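PDB 4XL1: delta-like protein from Rattus norvegicus, which probably acts as a Delta-family ligand for Notch receptors, using a C2-like N-terminal domain followed by DSL and EGF-like modules. Local coordinates for residues 6-11 with 91-96; 13-18 with 28-33; 24-29 with 97-102; 119-124 with 132-137. The protein carries 3 engineered substitutions. All coordinates share one frame; numbering follows the deposited sequence.

Contact 1: residues 6-11 with 91-96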
loop_
_atom_site.group_PDB
_atom_site.type_symbol
_atom_site.label_atom_id
_atom_site.label_comp_id
_atom_site.label_asym_id
_atom_site.label_seq_id
_atom_site.Cartn_x
_atom_site.Cartn_y
_atom_site.Cartn_z
ATOM N N PHE B 6 5.866 -0.026 -0.921
ATOM C CA PHE B 6 6.745 0.267 0.203
ATOM C C PHE B 6 8.149 -0.139 -0.214
ATOM O O PHE B 6 8.391 -1.294 -0.562
ATOM C CB PHE B 6 6.311 -0.485 1.468
ATOM C CG PHE B 6 7.104 -0.122 2.703
ATOM C CD1 PHE B 6 8.313 -0.744 2.980
ATOM C CD2 PHE B 6 6.627 0.822 3.599
ATOM C CE1 PHE B 6 9.037 -0.416 4.114
ATOM C CE2 PHE B 6 7.347 1.152 4.736
ATOM C CZ PHE B 6 8.553 0.532 4.992
ATOM N N GLN B 7 9.074 0.813 -0.190
ATOM C CA GLN B 7 10.434 0.546 -0.627
ATOM C C GLN B 7 11.375 0.651 0.562
ATOM O O GLN B 7 11.308 1.606 1.332
ATOM C CB GLN B 7 10.844 1.510 -1.741
ATOM C CG GLN B 7 10.020 1.349 -3.009
ATOM C CD GLN B 7 10.448 2.290 -4.118
ATOM O OE1 GLN B 7 11.140 3.281 -3.879
ATOM N NE2 GLN B 7 10.027 1.989 -5.342
ATOM N N LEU B 8 12.242 -0.342 0.716
ATOM C CA LEU B 8 13.144 -0.391 1.857
ATOM C C LEU B 8 14.565 -0.587 1.337
ATOM O O LEU B 8 14.852 -1.565 0.646
ATOM C CB LEU B 8 12.722 -1.512 2.821
ATOM C CG LEU B 8 13.467 -1.858 4.119
ATOM C CD1 LEU B 8 14.751 -2.638 3.880
ATOM C CD2 LEU B 8 13.733 -0.606 4.948
ATOM N N ARG B 9 15.452 0.345 1.671
ATOM C CA ARG B 9 16.837 0.260 1.229
ATOM C C ARG B 9 17.752 -0.099 2.389
ATOM O O ARG B 9 17.854 0.641 3.365
ATOM C CB ARG B 9 17.291 1.579 0.596
ATOM C CG ARG B 9 18.775 1.613 0.243
ATOM C CD ARG B 9 19.297 3.038 0.122
ATOM N NE ARG B 9 18.920 3.663 -1.141
ATOM C CZ ARG B 9 18.578 4.941 -1.263
ATOM N NH1 ARG B 9 18.568 5.727 -0.195
ATOM N NH2 ARG B 9 18.246 5.433 -2.449
ATOM N N LEU B 10 18.418 -1.241 2.267
ATOM C CA LEU B 10 19.375 -1.691 3.268
ATOM C C LEU B 10 20.740 -1.110 2.921
ATOM O O LEU B 10 21.214 -1.267 1.798
ATOM C CB LEU B 10 19.428 -3.219 3.315
ATOM C CG LEU B 10 18.141 -3.962 3.682
ATOM C CD1 LEU B 10 18.229 -5.423 3.271
ATOM C CD2 LEU B 10 17.865 -3.850 5.173
ATOM N N GLN B 11 21.373 -0.438 3.878
ATOM C CA GLN B 11 22.575 0.330 3.570
ATOM C C GLN B 11 23.851 -0.211 4.216
ATOM O O GLN B 11 24.883 -0.315 3.552
ATOM C CB GLN B 11 22.368 1.793 3.969
ATOM C CG GLN B 11 21.210 2.461 3.238
ATOM C CD GLN B 11 20.972 3.890 3.686
ATOM O OE1 GLN B 11 20.143 4.150 4.557
ATOM N NE2 GLN B 11 21.697 4.825 3.084
ATOM N N PHE B 91 2.302 2.421 10.250
ATOM C CA PHE B 91 2.807 1.081 9.978
ATOM C C PHE B 91 3.623 0.494 11.122
ATOM O O PHE B 91 3.988 1.191 12.069
ATOM C CB PHE B 91 3.674 1.104 8.719
ATOM C CG PHE B 91 5.025 1.729 8.936
ATOM C CD1 PHE B 91 5.159 3.106 8.994
ATOM C CD2 PHE B 91 6.155 0.941 9.095
ATOM C CE1 PHE B 91 6.394 3.690 9.201
ATOM C CE2 PHE B 91 7.394 1.520 9.304
ATOM C CZ PHE B 91 7.514 2.897 9.355
ATOM N N SER B 92 3.898 -0.801 11.016
ATOM C CA SER B 92 4.901 -1.461 11.842
ATOM C C SER B 92 5.883 -2.175 10.921
ATOM O O SER B 92 5.482 -2.770 9.919
ATOM C CB SER B 92 4.262 -2.450 12.820
ATOM O OG SER B 92 3.397 -1.796 13.731
ATOM N N LEU B 93 7.170 -2.105 11.244
ATOM C CA LEU B 93 8.178 -2.776 10.432
ATOM C C LEU B 93 9.118 -3.617 11.283
ATOM O O LEU B 93 9.690 -3.139 12.263
ATOM C CB LEU B 93 8.984 -1.763 9.617
ATOM C CG LEU B 93 10.089 -2.373 8.753
ATOM C CD1 LEU B 93 9.502 -3.345 7.741
ATOM C CD2 LEU B 93 10.898 -1.289 8.057
ATOM N N ASN B 94 9.268 -4.877 10.894
ATOM C CA ASN B 94 10.160 -5.794 11.584
ATOM C C ASN B 94 11.221 -6.325 10.629
ATOM O O ASN B 94 10.903 -6.959 9.624
ATOM C CB ASN B 94 9.365 -6.946 12.201
ATOM C CG ASN B 94 10.248 -7.951 12.914
ATOM O OD1 ASN B 94 10.208 -9.145 12.621
ATOM N ND2 ASN B 94 11.053 -7.470 13.855
ATOM N N ILE B 95 12.483 -6.051 10.946
ATOM C CA ILE B 95 13.591 -6.522 10.129
ATOM C C ILE B 95 14.426 -7.526 10.915
ATOM O O ILE B 95 14.910 -7.223 12.005
ATOM C CB ILE B 95 14.491 -5.357 9.660
ATOM C CG1 ILE B 95 13.665 -4.298 8.923
ATOM C CG2 ILE B 95 15.625 -5.872 8.784
ATOM C CD1 ILE B 95 14.477 -3.117 8.424
ATOM N N GLN B 96 14.590 -8.721 10.356
ATOM C CA GLN B 96 15.360 -9.775 11.009
ATOM C C GLN B 96 16.629 -10.093 10.231
ATOM O O GLN B 96 16.606 -10.210 9.006
ATOM C CB GLN B 96 14.527 -11.053 11.158
ATOM C CG GLN B 96 13.357 -10.970 12.129
ATOM C CD GLN B 96 12.628 -12.297 12.259
ATOM O OE1 GLN B 96 12.795 -13.192 11.429
ATOM N NE2 GLN B 96 11.812 -12.430 13.299
#
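Phe6 and Leu8 of strand 6-11 pack against Phe91, Leu93 and Ile95 of strand 91-96. The two strands belong to different sheets of the C2-like domain. Their axes come no closer than 11.5 Å and cross at -35°, so side chains, not backbones, fill the gap. Alternate residues point inward on both strands.

Leu93 is the hub. Its CD2 branch receives CZ, the far end of the Phe6 ring, at 4.3 Å. The same methyl meets Leu8 CD2 at 4.3 Å. Leu8 CD2 also touches Ile95 CD1, 4.4 Å away, and so sits beside two side chains of the facing strand. Ile95 reaches it through CD1, which is extended away from CA. In Phe6, CG lies opposite the backbone N across the CA-CB bond (chi1 -174°), which sends the ring across the gap. There it meets the Phe91 ring obliquely, with centroids 5.9 Å apart. Phe91 CB points into the gap, and its ring (chi1 74°) then lies over toward Leu93, whose CB sits at the ring edge, in plane.

Other strands close the core around this layer. Phe6 also touches Val149, Phe91 meets the ring of Tyr147, and Leu93 and Ile95 both pack on Ile36.

Every touching residue is buried and every cross-strand contact is apolar. Spacings of 4.3 Å or more mark ordinary van der Waals packing. The chemistry implies that hydrophobic burial and side-chain shape hold these two strands together, since backbone hydrogen bonds run within each sheet.

Contact 2: residues 13-18 with 28-33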
loop_
_atom_site.group_PDB
_atom_site.type_symbol
_atom_site.label_atom_id
_atom_site.label_comp_id
_atom_site.label_asym_id
_atom_site.label_seq_id
_atom_site.Cartn_x
_atom_site.Cartn_y
_atom_site.Cartn_z
ATOM N N PHE B 13 25.372 -3.096 7.465
ATOM C CA PHE B 13 25.208 -4.020 8.578
ATOM C C PHE B 13 26.561 -4.367 9.183
ATOM O O PHE B 13 27.521 -4.648 8.465
ATOM C CB PHE B 13 24.484 -5.288 8.125
ATOM C CG PHE B 13 24.063 -6.182 9.257
ATOM C CD1 PHE B 13 23.053 -5.796 10.123
ATOM C CD2 PHE B 13 24.668 -7.412 9.449
ATOM C CE1 PHE B 13 22.660 -6.616 11.164
ATOM C CE2 PHE B 13 24.278 -8.239 10.487
ATOM C CZ PHE B 13 23.273 -7.840 11.345
ATOM N N ALA B 14 26.634 -4.339 10.508
ATOM C CA ALA B 14 27.862 -4.692 11.201
ATOM C C ALA B 14 27.635 -5.840 12.176
ATOM O O ALA B 14 26.726 -5.797 13.001
ATOM C CB ALA B 14 28.424 -3.482 11.928
ATOM N N ASN B 15 28.460 -6.873 12.058
ATOM C CA ASN B 15 28.486 -7.974 13.011
ATOM C C ASN B 15 29.932 -8.425 13.159
ATOM O O ASN B 15 30.314 -9.491 12.676
ATOM C CB ASN B 15 27.589 -9.124 12.549
ATOM C CG ASN B 15 27.449 -10.212 13.595
ATOM O OD1 ASN B 15 27.825 -10.031 14.752
ATOM N ND2 ASN B 15 26.902 -11.354 13.190
ATOM N N GLU B 16 30.735 -7.598 13.823
ATOM C CA GLU B 16 32.187 -7.751 13.791
ATOM C C GLU B 16 32.731 -9.026 14.429
ATOM O O GLU B 16 33.787 -9.516 14.029
ATOM C CB GLU B 16 32.858 -6.549 14.454
ATOM C CG GLU B 16 32.853 -5.307 13.589
ATOM C CD GLU B 16 33.956 -4.340 13.955
ATOM O OE1 GLU B 16 34.109 -4.015 15.151
ATOM O OE2 GLU B 16 34.672 -3.902 13.031
ATOM N N ARG B 17 32.029 -9.562 15.421
ATOM C CA ARG B 17 32.483 -10.791 16.066
ATOM C C ARG B 17 31.793 -12.031 15.510
ATOM O O ARG B 17 32.055 -13.147 15.962
ATOM C CB ARG B 17 32.301 -10.700 17.582
ATOM C CG ARG B 17 33.299 -9.762 18.240
ATOM C CD ARG B 17 32.973 -9.477 19.693
ATOM N NE ARG B 17 33.657 -8.272 20.154
ATOM C CZ ARG B 17 34.947 -8.231 20.475
ATOM N NH1 ARG B 17 35.687 -9.331 20.395
ATOM N NH2 ARG B 17 35.498 -7.097 20.882
ATOM N N GLY B 18 30.917 -11.827 14.530
ATOM C CA GLY B 18 30.261 -12.923 13.839
ATOM C C GLY B 18 29.508 -13.868 14.752
ATOM O O GLY B 18 29.729 -15.078 14.729
ATOM N N PRO B 28 32.018 -20.437 9.235
ATOM C CA PRO B 28 33.115 -19.629 9.779
ATOM C C PRO B 28 32.765 -18.150 9.954
ATOM O O PRO B 28 33.437 -17.443 10.703
ATOM C CB PRO B 28 34.210 -19.808 8.731
ATOM C CG PRO B 28 33.447 -19.891 7.450
ATOM C CD PRO B 28 32.151 -20.615 7.777
ATOM N N GLY B 29 31.723 -17.699 9.267
ATOM C CA GLY B 29 31.305 -16.310 9.314
ATOM C C GLY B 29 29.799 -16.247 9.202
ATOM O O GLY B 29 29.164 -17.243 8.852
ATOM N N CYS B 30 29.214 -15.093 9.501
ATOM C CA CYS B 30 27.763 -14.984 9.468
ATOM C C CYS B 30 27.310 -14.603 8.073
ATOM O O CYS B 30 27.409 -13.449 7.656
ATOM C CB CYS B 30 27.262 -13.968 10.492
ATOM S SG CYS B 30 27.503 -14.475 12.202
ATOM N N ARG B 31 26.800 -15.602 7.366
ATOM C CA ARG B 31 26.353 -15.441 5.996
ATOM C C ARG B 31 24.933 -14.916 6.050
ATOM O O ARG B 31 23.973 -15.664 6.250
ATOM C CB ARG B 31 26.472 -16.770 5.261
ATOM C CG ARG B 31 27.921 -17.247 5.214
ATOM C CD ARG B 31 28.060 -18.652 4.676
ATOM N NE ARG B 31 27.601 -18.752 3.299
ATOM C CZ ARG B 31 26.490 -19.383 2.938
ATOM N NH1 ARG B 31 25.741 -19.980 3.855
ATOM N NH2 ARG B 31 26.136 -19.427 1.662
ATOM N N THR B 32 24.821 -13.608 5.862
ATOM C CA THR B 32 23.662 -12.864 6.318
ATOM C C THR B 32 22.645 -12.567 5.228
ATOM O O THR B 32 22.977 -11.997 4.189
ATOM C CB THR B 32 24.103 -11.525 6.949
ATOM O OG1 THR B 32 25.177 -11.756 7.871
ATOM C CG2 THR B 32 22.946 -10.862 7.675
ATOM N N PHE B 33 21.401 -12.960 5.480
ATOM C CA PHE B 33 20.284 -12.570 4.632
ATOM C C PHE B 33 19.222 -11.957 5.534
ATOM O O PHE B 33 19.308 -12.059 6.759
ATOM C CB PHE B 33 19.733 -13.754 3.826
ATOM C CG PHE B 33 18.875 -14.705 4.620
ATOM C CD1 PHE B 33 19.445 -15.763 5.307
ATOM C CD2 PHE B 33 17.496 -14.558 4.652
ATOM C CE1 PHE B 33 18.661 -16.647 6.025
ATOM C CE2 PHE B 33 16.707 -15.436 5.371
ATOM C CZ PHE B 33 17.289 -16.482 6.057
HETATM O O HOH W 1 26.057 -10.991 10.308
#
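Cys30 is the first residue of 28-33 to pack firmly on 13-18. Its SG points at the turn formed by Asn15 to Gly18, because it stands opposite the carbonyl carbon and beside the backbone N (chi1 -68°). The sulfur lies 3.3 Å from Asn15 ND2 and also 3.3 Å from Gly18 C. It is already bonded to Cys26 in a disulfide. The turn itself is type I, closed by Gly18 N to Asn15 O at 3.0 Å.

Arg31 comes next and turns to the other side of its strand, where its guanidinium forms a salt bridge with Asp104.

Thr32 faces 13-18 again. Its two branches do different work. OG1 donates to Cys30 O at 2.8 Å, coming from above the carbonyl plane, and accepts from a water at 2.7 Å. That water in turn accepts from Asn15 ND2 at 3.0 Å. It also lies at the edge of the Phe13 ring, in the ring plane. The CG2 methyl meets Phe13 CE2 at 4.1 Å, and the two side chains cross at about a right angle. Ile116 of strand 114-124 lies against Asn15, Cys30 and Thr32.

Segment 13-18 leaves strand 4-14 of one sheet, and 28-33 leads into strand 31-37 of the other, so the contact joins the two sheets of the C2-like domain. Its chemistry is mixed. The Phe13-Thr32 touch is the apolar part. The sulfur packs against the Asn15 amide and the Gly18 backbone. One water gives Asn15 ND2 an acceptor and Thr32 OG1 a donor, and links these two atoms, which do not meet directly.

Contact 3: residues 24-29 with 97-102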
loop_
_atom_site.group_PDB
_atom_site.type_symbol
_atom_site.label_atom_id
_atom_site.label_comp_id
_atom_site.label_asym_id
_atom_site.label_seq_id
_atom_site.Cartn_x
_atom_site.Cartn_y
_atom_site.Cartn_z
ATOM N N ARG B 24 26.370 -18.383 20.042
ATOM C CA ARG B 24 27.353 -19.192 19.330
ATOM C C ARG B 24 27.920 -18.386 18.170
ATOM O O ARG B 24 27.196 -17.620 17.535
ATOM C CB ARG B 24 26.734 -20.496 18.833
ATOM C CG ARG B 24 26.184 -21.364 19.947
ATOM C CD ARG B 24 25.190 -22.372 19.413
ATOM N NE ARG B 24 24.770 -23.319 20.441
ATOM C CZ ARG B 24 23.820 -24.231 20.268
ATOM N NH1 ARG B 24 23.190 -24.322 19.105
ATOM N NH2 ARG B 24 23.498 -25.052 21.258
ATOM N N PRO B 25 29.218 -18.551 17.883
ATOM C CA PRO B 25 29.747 -17.824 16.729
ATOM C C PRO B 25 29.306 -18.472 15.427
ATOM O O PRO B 25 29.216 -19.698 15.348
ATOM C CB PRO B 25 31.271 -17.934 16.898
ATOM C CG PRO B 25 31.494 -18.533 18.266
ATOM C CD PRO B 25 30.262 -19.314 18.583
ATOM N N CYS B 26 29.016 -17.651 14.425
ATOM C CA CYS B 26 28.735 -18.156 13.093
ATOM C C CYS B 26 29.998 -18.805 12.559
ATOM O O CYS B 26 31.100 -18.305 12.780
ATOM C CB CYS B 26 28.266 -17.037 12.169
ATOM S SG CYS B 26 26.697 -16.287 12.635
ATOM N N GLU B 27 29.854 -19.934 11.882
ATOM C CA GLU B 27 31.036 -20.659 11.462
ATOM C C GLU B 27 31.007 -20.938 9.963
ATOM O O GLU B 27 30.075 -21.570 9.465
ATOM C CB GLU B 27 31.173 -21.943 12.270
ATOM C CG GLU B 27 32.423 -22.726 11.970
ATOM C CD GLU B 27 32.743 -23.706 13.074
ATOM O OE1 GLU B 27 32.017 -23.701 14.091
ATOM O OE2 GLU B 27 33.734 -24.452 12.942
ATOM N N PRO B 28 32.018 -20.437 9.235
ATOM C CA PRO B 28 33.115 -19.629 9.779
ATOM C C PRO B 28 32.765 -18.150 9.954
ATOM O O PRO B 28 33.437 -17.443 10.703
ATOM C CB PRO B 28 34.210 -19.808 8.731
ATOM C CG PRO B 28 33.447 -19.891 7.450
ATOM C CD PRO B 28 32.151 -20.615 7.777
ATOM N N GLY B 29 31.723 -17.699 9.267
ATOM C CA GLY B 29 31.305 -16.310 9.314
ATOM C C GLY B 29 29.799 -16.247 9.202
ATOM O O GLY B 29 29.164 -17.243 8.852
ATOM N N ALA B 97 17.738 -10.236 10.947
ATOM C CA ALA B 97 18.988 -10.642 10.318
ATOM C C ALA B 97 19.278 -12.104 10.643
ATOM O O ALA B 97 19.262 -12.502 11.806
ATOM C CB ALA B 97 20.133 -9.749 10.772
ATOM N N TRP B 98 19.543 -12.898 9.611
ATOM C CA TRP B 98 19.702 -14.340 9.777
ATOM C C TRP B 98 21.011 -14.864 9.200
ATOM O O TRP B 98 21.619 -14.237 8.336
ATOM C CB TRP B 98 18.545 -15.087 9.113
ATOM C CG TRP B 98 17.239 -15.018 9.830
ATOM C CD1 TRP B 98 16.380 -13.960 9.875
ATOM C CD2 TRP B 98 16.622 -16.069 10.583
ATOM N NE1 TRP B 98 15.272 -14.283 10.621
ATOM C CE2 TRP B 98 15.397 -15.572 11.067
ATOM C CE3 TRP B 98 16.993 -17.379 10.901
ATOM C CZ2 TRP B 98 14.539 -16.338 11.851
ATOM C CZ3 TRP B 98 16.140 -18.139 11.680
ATOM C CH2 TRP B 98 14.927 -17.616 12.145
ATOM N N HIS B 99 21.425 -16.030 9.681
ATOM C CA HIS B 99 22.560 -16.747 9.116
ATOM C C HIS B 99 22.080 -18.058 8.511
ATOM O O HIS B 99 21.299 -18.780 9.132
ATOM C CB HIS B 99 23.623 -17.024 10.181
ATOM C CG HIS B 99 24.542 -18.157 9.838
ATOM N ND1 HIS B 99 25.402 -18.119 8.762
ATOM C CD2 HIS B 99 24.717 -19.370 10.415
ATOM C CE1 HIS B 99 26.078 -19.252 8.700
ATOM N NE2 HIS B 99 25.681 -20.029 9.691
ATOM N N THR B 100 22.537 -18.372 7.305
ATOM C CA THR B 100 22.205 -19.659 6.713
ATOM C C THR B 100 23.489 -20.421 6.412
ATOM O O THR B 100 24.458 -19.853 5.908
ATOM C CB THR B 100 21.359 -19.510 5.425
ATOM O OG1 THR B 100 21.067 -20.807 4.890
ATOM C CG2 THR B 100 22.082 -18.680 4.376
ATOM N N PRO B 101 23.513 -21.716 6.756
ATOM C CA PRO B 101 24.661 -22.549 6.398
ATOM C C PRO B 101 24.540 -23.141 5.000
ATOM O O PRO B 101 25.508 -23.707 4.492
ATOM C CB PRO B 101 24.626 -23.649 7.459
ATOM C CG PRO B 101 23.171 -23.801 7.765
ATOM C CD PRO B 101 22.556 -22.428 7.621
ATOM N N GLY B 102 23.369 -23.006 4.385
ATOM C CA GLY B 102 23.145 -23.599 3.079
ATOM C C GLY B 102 23.421 -22.654 1.926
ATOM O O GLY B 102 24.014 -21.590 2.103
#
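His99, near the end of strand 90-99, meets Cys26 and Gly29 of the loop 24-29. Its CB is 4.0 Å from Cys26 SG. The next atom, CG, is also 4.0 Å from that sulfur. CG lies opposite the backbone N (chi1 158°), and this carries the ring out to the loop. Cys26 SG then sits over one face of the imidazole, 4.4 Å from the centroid and 27° off the ring normal. This is a sulfur-aromatic contact. On the opposite face, Pro101 N lies 3.9 Å above the plane, offset toward the rim. Farther out, ND1 hydrogen-bonds the backbone N of Arg31. The tip carbon CE1 approaches Gly29 O at 3.7 Å, obliquely to the ring. Leu20 packs on both His99 and Cys26.

The sulfur is one half of the Cys26-Cys30 disulfide, so the histidine rests against a short cross-linked loop. Beyond the ring the strand gives way to an ST turn, in which Gly102 N donates to Thr100 OG1 at 3.2 Å. The arrangement is that of a connecting loop with a short disulfide-closed span laid on the end of a sheet strand, here at one end of the C2-like beta sandwich.

Contact 4: residues 119-124 with 132-137. With NAG (2-acetamido-2-deoxy-beta-D-glucopyranose), chain E.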
loop_
_atom_site.group_PDB
_atom_site.type_symbol
_atom_site.label_atom_id
_atom_site.label_comp_id
_atom_site.label_asym_id
_atom_site.label_seq_id
_atom_site.Cartn_x
_atom_site.Cartn_y
_atom_site.Cartn_z
ATOM N N ILE B 119 15.200 -6.001 14.674
ATOM C CA ILE B 119 14.729 -4.723 15.171
ATOM C C ILE B 119 13.251 -4.585 14.869
ATOM O O ILE B 119 12.707 -5.297 14.024
ATOM C CB ILE B 119 15.511 -3.540 14.547
ATOM C CG1 ILE B 119 15.473 -3.598 13.015
ATOM C CG2 ILE B 119 16.948 -3.528 15.044
ATOM C CD1 ILE B 119 14.418 -2.707 12.376
ATOM N N ILE B 120 12.604 -3.662 15.564
ATOM C CA ILE B 120 11.185 -3.430 15.373
ATOM C C ILE B 120 10.913 -1.934 15.456
ATOM O O ILE B 120 11.266 -1.276 16.436
ATOM C CB ILE B 120 10.341 -4.207 16.413
ATOM C CG1 ILE B 120 8.859 -3.862 16.269
ATOM C CG2 ILE B 120 10.850 -3.965 17.832
ATOM C CD1 ILE B 120 8.253 -4.362 14.980
ATOM N N ILE B 121 10.316 -1.390 14.403
ATOM C CA ILE B 121 9.948 0.018 14.397
ATOM C C ILE B 121 8.488 0.210 14.029
ATOM O O ILE B 121 7.853 -0.667 13.444
ATOM C CB ILE B 121 10.814 0.840 13.420
ATOM C CG1 ILE B 121 10.571 0.397 11.976
ATOM C CG2 ILE B 121 12.287 0.747 13.796
ATOM C CD1 ILE B 121 10.906 1.459 10.947
ATOM N N GLN B 122 7.964 1.371 14.401
ATOM C CA GLN B 122 6.603 1.760 14.077
ATOM C C GLN B 122 6.556 3.277 13.968
ATOM O O GLN B 122 7.376 3.968 14.572
ATOM C CB GLN B 122 5.616 1.258 15.136
ATOM C CG GLN B 122 5.907 1.735 16.558
ATOM C CD GLN B 122 7.133 1.074 17.171
ATOM O OE1 GLN B 122 7.200 -0.149 17.289
ATOM N NE2 GLN B 122 8.116 1.886 17.547
ATOM N N GLY B 123 5.609 3.801 13.201
ATOM C CA GLY B 123 5.496 5.239 13.065
ATOM C C GLY B 123 4.607 5.714 11.937
ATOM O O GLY B 123 3.817 4.952 11.383
ATOM N N SER B 124 4.745 6.993 11.601
ATOM C CA SER B 124 3.959 7.603 10.540
ATOM C C SER B 124 4.800 7.802 9.286
ATOM O O SER B 124 5.961 8.203 9.366
ATOM C CB SER B 124 3.387 8.944 11.003
ATOM O OG SER B 124 2.365 8.756 11.967
ATOM N N LYS B 132 13.287 8.264 4.257
ATOM C CA LYS B 132 13.402 8.466 5.694
ATOM C C LYS B 132 14.478 7.521 6.205
ATOM O O LYS B 132 14.432 6.321 5.942
ATOM C CB LYS B 132 12.071 8.220 6.404
ATOM C CG LYS B 132 12.112 8.497 7.899
ATOM C CD LYS B 132 10.809 8.099 8.574
ATOM C CE LYS B 132 10.777 8.532 10.032
ATOM N NZ LYS B 132 10.818 10.011 10.186
ATOM N N SER B 133 15.438 8.068 6.939
ATOM C CA SER B 133 16.652 7.339 7.289
ATOM C C SER B 133 16.697 6.969 8.771
ATOM O O SER B 133 16.281 7.749 9.627
ATOM C CB SER B 133 17.879 8.170 6.912
ATOM O OG SER B 133 19.031 7.361 6.782
ATOM N N ASP B 134 17.192 5.769 9.060
ATOM C CA ASP B 134 17.218 5.246 10.424
ATOM C C ASP B 134 18.477 4.413 10.696
ATOM O O ASP B 134 19.031 3.803 9.782
ATOM C CB ASP B 134 15.965 4.405 10.683
ATOM C CG ASP B 134 15.819 4.002 12.137
ATOM O OD1 ASP B 134 16.127 4.830 13.021
ATOM O OD2 ASP B 134 15.401 2.853 12.394
ATOM N N GLU B 135 18.920 4.394 11.951
ATOM C CA GLU B 135 20.009 3.511 12.379
ATOM C C GLU B 135 19.635 2.789 13.663
ATOM O O GLU B 135 18.994 3.368 14.530
ATOM C CB GLU B 135 21.300 4.288 12.640
ATOM C CG GLU B 135 21.846 5.121 11.510
ATOM C CD GLU B 135 23.007 5.976 11.980
ATOM O OE1 GLU B 135 22.819 6.731 12.955
ATOM O OE2 GLU B 135 24.105 5.884 11.397
ATOM N N GLN B 136 20.043 1.531 13.790
ATOM C CA GLN B 136 19.849 0.797 15.037
ATOM C C GLN B 136 21.174 0.212 15.521
ATOM O O GLN B 136 21.714 -0.714 14.916
ATOM C CB GLN B 136 18.800 -0.305 14.865
ATOM C CG GLN B 136 17.517 0.154 14.179
ATOM C CD GLN B 136 16.395 0.458 15.160
ATOM O OE1 GLN B 136 16.256 -0.205 16.188
ATOM N NE2 GLN B 136 15.591 1.467 14.845
ATOM N N ASN B 137 21.690 0.757 16.618
ATOM C CA ASN B 137 22.944 0.287 17.195
ATOM C C ASN B 137 22.715 -0.510 18.471
ATOM O O ASN B 137 21.989 -0.066 19.356
ATOM C CB ASN B 137 23.864 1.464 17.522
ATOM C CG ASN B 137 24.276 2.252 16.301
ATOM O OD1 ASN B 137 24.178 1.785 15.166
ATOM N ND2 ASN B 137 24.733 3.476 16.537
HETATM C C1 NAG E . 25.153 4.395 15.516
HETATM C C2 NAG E . 24.967 5.825 15.991
HETATM C C3 NAG E . 25.298 6.784 14.864
HETATM C C4 NAG E . 26.729 6.547 14.401
HETATM C C5 NAG E . 26.904 5.082 13.995
HETATM C C6 NAG E . 28.335 4.730 13.660
HETATM C C7 NAG E . 23.387 6.516 17.729
HETATM C C8 NAG E . 21.948 6.732 18.084
HETATM N N2 NAG E . 23.624 6.067 16.493
HETATM O O3 NAG E . 25.114 8.121 15.314
HETATM O O4 NAG E . 27.044 7.399 13.305
HETATM O O5 NAG E . 26.507 4.209 15.069
HETATM O O6 NAG E . 28.859 3.774 14.570
HETATM O O7 NAG E . 24.293 6.733 18.528
HETATM O O HOH W 2 14.119 -1.902 17.420
#
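Strands 119-124 and 132-137 run roughly antiparallel, at 144° between their directions, and touch through Ile119, Ile121, Asp134 and Gln136. Their short axes stay 9.4 Å apart. They are strands of the two different sheets of the C2-like beta sandwich, and they meet along its margin. Strand 119-124 pairs with strand 90-99, and strand 132-137 with 142-151.

Gln136 does most of the reaching. Its chain is bent at chi2, which lays the amide across the two isoleucines. OE1 approaches Ile119 CG2 at 3.6 Å, and NE2 approaches Ile121 CG2 at 3.5 Å. The CB and CG of Gln136 also rest on Ile119 CG2. Ile121 CG2 in addition lies 4.0 Å from Asp134 OD2, and these two side chains pass each other in opposite directions.

The amide is held at both ends. NE2 donates to Asp134 OD2 at 2.8 Å, with an N-H to acceptor angle of 161°. OD2 accepts on its syn lone pair and lies only 9° out of the amide plane. Tyr145 OH makes a further, weak bond to the same oxygen. At the other end a water donates to OE1 at 3.0 Å and accepts from the backbone N of Ile120, so it links the two strands. Together these bonds fix the rotation of the amide.

On the outer side of 132-137, Asn137 turns away from the other strand and carries an N-linked glycan, its ND2 bonded to C1 of the first N-acetylglucosamine at 1.4 Å.

In the fold
The four contacts lie in the C2-like domain and form two groups. Contacts 1 and 4, centres about 8 Å apart, both join the two sheets, as does contact 2. Strand 91-96 pairs with 119-124 through probable bonds such as Leu93 N to Ile121 O, 2.7 Å. Contacts 2 and 3, centres about 7 Å apart, share Pro28 and Gly29 and the Cys26-Cys30 disulfide. Gly18 O to Cys26 N (2.7 Å) and Arg31 NH1 to Gly102 O (2.9 Å) tie them further. Strands 4-14 and 90-99 connect the groups; contacts of different groups have centres about 19 to 25 Å apart. The Asn137 glycan belongs to contact 4. The Leu93 side chain is about 12 Å from an N-acetylglucosamine.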